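Local coordinates for SusD/RagB family nutrient-binding outer membrane lipoprotein (Bacteroides vulgatus, PDB 4F7A), which probably binds mucin O-glycans at the bacterial outer membrane, as a SusD/RagB-family nutrient-binding lipoprotein with a TPR-like fold, at residues A[82-85]-A[86-90]. Residues are numbered along the deposited sequence; the frame is centred on the assembly and turned at random.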
ATOM      1  N   THR A  82      -1.730  -2.578  16.222  1.00 12.59           N
ATOM      2  CA  THR A  82      -0.553  -2.761  15.402  1.00 12.53           C
ATOM      3  C   THR A  82      -0.248  -4.220  15.056  1.00 12.74           C
ATOM      4  O   THR A  82       0.433  -4.481  14.065  1.00 14.13           O
ATOM      5  CB  THR A  82       0.696  -2.111  16.027  1.00 13.12           C
ATOM      6  OG1 THR A  82       1.014  -2.776  17.240  1.00 14.46           O
ATOM      7  CG2 THR A  82       0.492  -0.578  16.248  1.00 13.07           C
ATOM      8  N   ALA A  83      -0.744  -5.165  15.854  1.00 12.36           N
ATOM      9  CA  ALA A  83      -0.515  -6.582  15.598  1.00 11.79           C
ATOM     10  C   ALA A  83      -1.449  -7.166  14.532  1.00 14.95           C
ATOM     11  O   ALA A  83      -1.252  -8.301  14.079  1.00 13.16           O
ATOM     12  CB  ALA A  83      -0.703  -7.380  16.900  1.00 10.30           C
ATOM     13  N   SER A  84      -2.497  -6.429  14.169  1.00 14.38           N
ATOM     14  CA  SER A  84      -3.578  -7.002  13.387  1.00 14.90           C
ATOM     15  C   SER A  84      -3.204  -7.499  11.996  1.00 13.71           C
ATOM     16  O   SER A  84      -3.651  -8.572  11.591  1.00 13.38           O
ATOM     17  CB  SER A  84      -4.755  -6.031  13.310  1.00 17.49           C
ATOM     18  OG  SER A  84      -5.439  -6.037  14.549  1.00 17.25           O
ATOM     19  N   ALA A  85      -2.394  -6.744  11.262  1.00 11.72           N
ATOM     20  CA  ALA A  85      -2.000  -7.163   9.915  1.00 13.59           C
ATOM     21  C   ALA A  85      -1.305  -8.539  10.001  1.00 15.66           C
ATOM     22  O   ALA A  85      -1.650  -9.483   9.274  1.00 13.65           O
ATOM     23  CB  ALA A  85      -1.104  -6.117   9.268  1.00 12.70           C
ATOM     24  N   TRP A  86      -0.366  -8.656  10.937  1.00 13.77           N
ATOM     25  CA  TRP A  86       0.305  -9.935  11.211  1.00 12.65           C
ATOM     26  C   TRP A  86      -0.706 -11.043  11.574  1.00 14.20           C
ATOM     27  O   TRP A  86      -0.763 -12.093  10.915  1.00 14.16           O
ATOM     28  CB  TRP A  86       1.337  -9.778  12.358  1.00 13.25           C
ATOM     29  CG  TRP A  86       2.100 -11.042  12.628  1.00 12.87           C
ATOM     30  CD1 TRP A  86       1.638 -12.150  13.278  1.00 15.86           C
ATOM     31  CD2 TRP A  86       3.461 -11.327  12.267  1.00 13.60           C
ATOM     32  NE1 TRP A  86       2.622 -13.111  13.325  1.00 17.54           N
ATOM     33  CE2 TRP A  86       3.748 -12.633  12.706  1.00 15.69           C
ATOM     34  CE3 TRP A  86       4.463 -10.602  11.608  1.00 12.96           C
ATOM     35  CZ2 TRP A  86       4.996 -13.240  12.512  1.00 17.67           C
ATOM     36  CZ3 TRP A  86       5.716 -11.231  11.384  1.00 14.57           C
ATOM     37  CH2 TRP A  86       5.962 -12.522  11.842  1.00 16.06           C
ATOM     38  N   ASN A  87      -1.523 -10.784  12.588  1.00 14.56           N
ATOM     39  CA  ASN A  87      -2.366 -11.825  13.176  1.00 14.09           C
ATOM     40  C   ASN A  87      -3.383 -12.388  12.164  1.00 15.73           C
ATOM     41  O   ASN A  87      -3.522 -13.612  11.994  1.00 15.94           O
ATOM     42  CB  ASN A  87      -3.112 -11.292  14.401  1.00 12.08           C
ATOM     43  CG  ASN A  87      -2.193 -10.966  15.579  1.00 14.90           C
ATOM     44  OD1 ASN A  87      -1.031 -11.387  15.620  1.00 16.31           O
ATOM     45  ND2 ASN A  87      -2.724 -10.208  16.558  1.00 14.96           N
ATOM     46  N   TYR A  88      -4.084 -11.488  11.486  1.00 15.75           N
ATOM     47  CA  TYR A  88      -5.115 -11.898  10.544  1.00 15.18           C
ATOM     48  C   TYR A  88      -4.525 -12.609   9.343  1.00 12.19           C
ATOM     49  O   TYR A  88      -5.088 -13.588   8.856  1.00 15.29           O
ATOM     50  CB  TYR A  88      -5.986 -10.700  10.141  1.00 16.55           C
ATOM     51  CG  TYR A  88      -6.826 -10.162  11.296  1.00 16.51           C
ATOM     52  CD1 TYR A  88      -7.501 -11.023  12.156  1.00 22.65           C
ATOM     53  CD2 TYR A  88      -6.941  -8.789  11.533  1.00 18.53           C
ATOM     54  CE1 TYR A  88      -8.259 -10.534  13.230  1.00 25.48           C
ATOM     55  CE2 TYR A  88      -7.723  -8.288  12.585  1.00 16.84           C
ATOM     56  CZ  TYR A  88      -8.367  -9.167  13.434  1.00 23.24           C
ATOM     57  OH  TYR A  88      -9.125  -8.692  14.491  1.00 26.88           O
ATOM     58  N   THR A  89      -3.395 -12.128   8.855  1.00 14.32           N
ATOM     59  CA  THR A  89      -2.779 -12.709   7.696  1.00 14.83           C
ATOM     60  C   THR A  89      -2.246 -14.117   8.012  1.00 13.72           C
ATOM     61  O   THR A  89      -2.511 -15.053   7.268  1.00 16.85           O
ATOM     62  CB  THR A  89      -1.667 -11.817   7.123  1.00 15.62           C
ATOM     63  OG1 THR A  89      -2.211 -10.540   6.759  1.00 17.76           O
ATOM     64  CG2 THR A  89      -1.076 -12.463   5.891  1.00 10.89           C
ATOM     65  N   TYR A  90      -1.547 -14.278   9.129  1.00 14.88           N
ATOM     66  CA  TYR A  90      -1.024 -15.592   9.500  1.00 14.51           C
ATOM     67  C   TYR A  90      -2.100 -16.551   9.998  1.00 16.62           C
ATOM     68  O   TYR A  90      -1.997 -17.746   9.773  1.00 16.94           O
ATOM     69  CB  TYR A  90       0.100 -15.471  10.523  1.00 16.79           C
ATOM     70  CG  TYR A  90       1.409 -15.078   9.870  1.00 13.60           C
ATOM     71  CD1 TYR A  90       2.103 -15.986   9.060  1.00 14.77           C
ATOM     72  CD2 TYR A  90       1.936 -13.811  10.041  1.00 13.61           C
ATOM     73  CE1 TYR A  90       3.317 -15.622   8.460  1.00 15.42           C
ATOM     74  CE2 TYR A  90       3.130 -13.433   9.458  1.00 15.15           C
ATOM     75  CZ  TYR A  90       3.818 -14.342   8.663  1.00 17.48           C
ATOM     76  OH  TYR A  90       5.007 -13.958   8.098  1.00 14.67           O
TER
HETATM   77  O   HOH W   1      -5.341  -8.329  16.334  1.00 31.97           O
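The Tyr-88 ring lies alongside Ser-84, turning its CD2-CE2 side to the serine: CE2 is 3.8 Å from Ser-84 CB, while CD2 comes obliquely to Ser-84 O. The same ring meets those of Trp-38 and Phe-34 with their planes inclined, and itself also packs on Trp-44, Pro-45 and Phe-49 of helix 44-51. The Trp-86 indole carries Tyr-90 CE2 over the centre of one face, 3.3 Å above its plane. Both rings project from the start of helix 84-104, one of the helices of the TPR-like SusD fold, where i to i+4 bonds wind the first turns. Asn-87 N donates to Ala-83 O over 2.9 Å at 162°, and Tyr-88 N reaches Ser-84 O in a straighter bond.

The Asn-87 amide folds back beside Ala-83, with CG anti to its own carbonyl carbon (chi1 -67°), which sets ND2 3.5 Å from Ala-83 CB. It makes no hydrogen bond to Ala-83 O; instead OD1 accepts from Ser-474, and ND2 donates to Asp-476 and, over 3.2 Å, to a water, while the neighbouring Trp-86 NE1 gives its hydrogen to Asp-477. That water also lies 2.9 Å from Ser-84 OG, bridging the two side chains one turn apart; Ser-84 OG is further bonded to Thr-48. A leucine in place of Asn-87 would probably leave the Asp-476 carboxylate and the bridging water without their N-H donor and Ser-474 without its acceptor.

Thr-89 turns its hydroxyl back along the helix, so that OG1 donates to Ala-85 O over 2.8 Å. That carbonyl oxygen is thereby gripped twice, since Thr-89 N donates to it as well, the two donors approaching from opposite faces of the carbonyl plane.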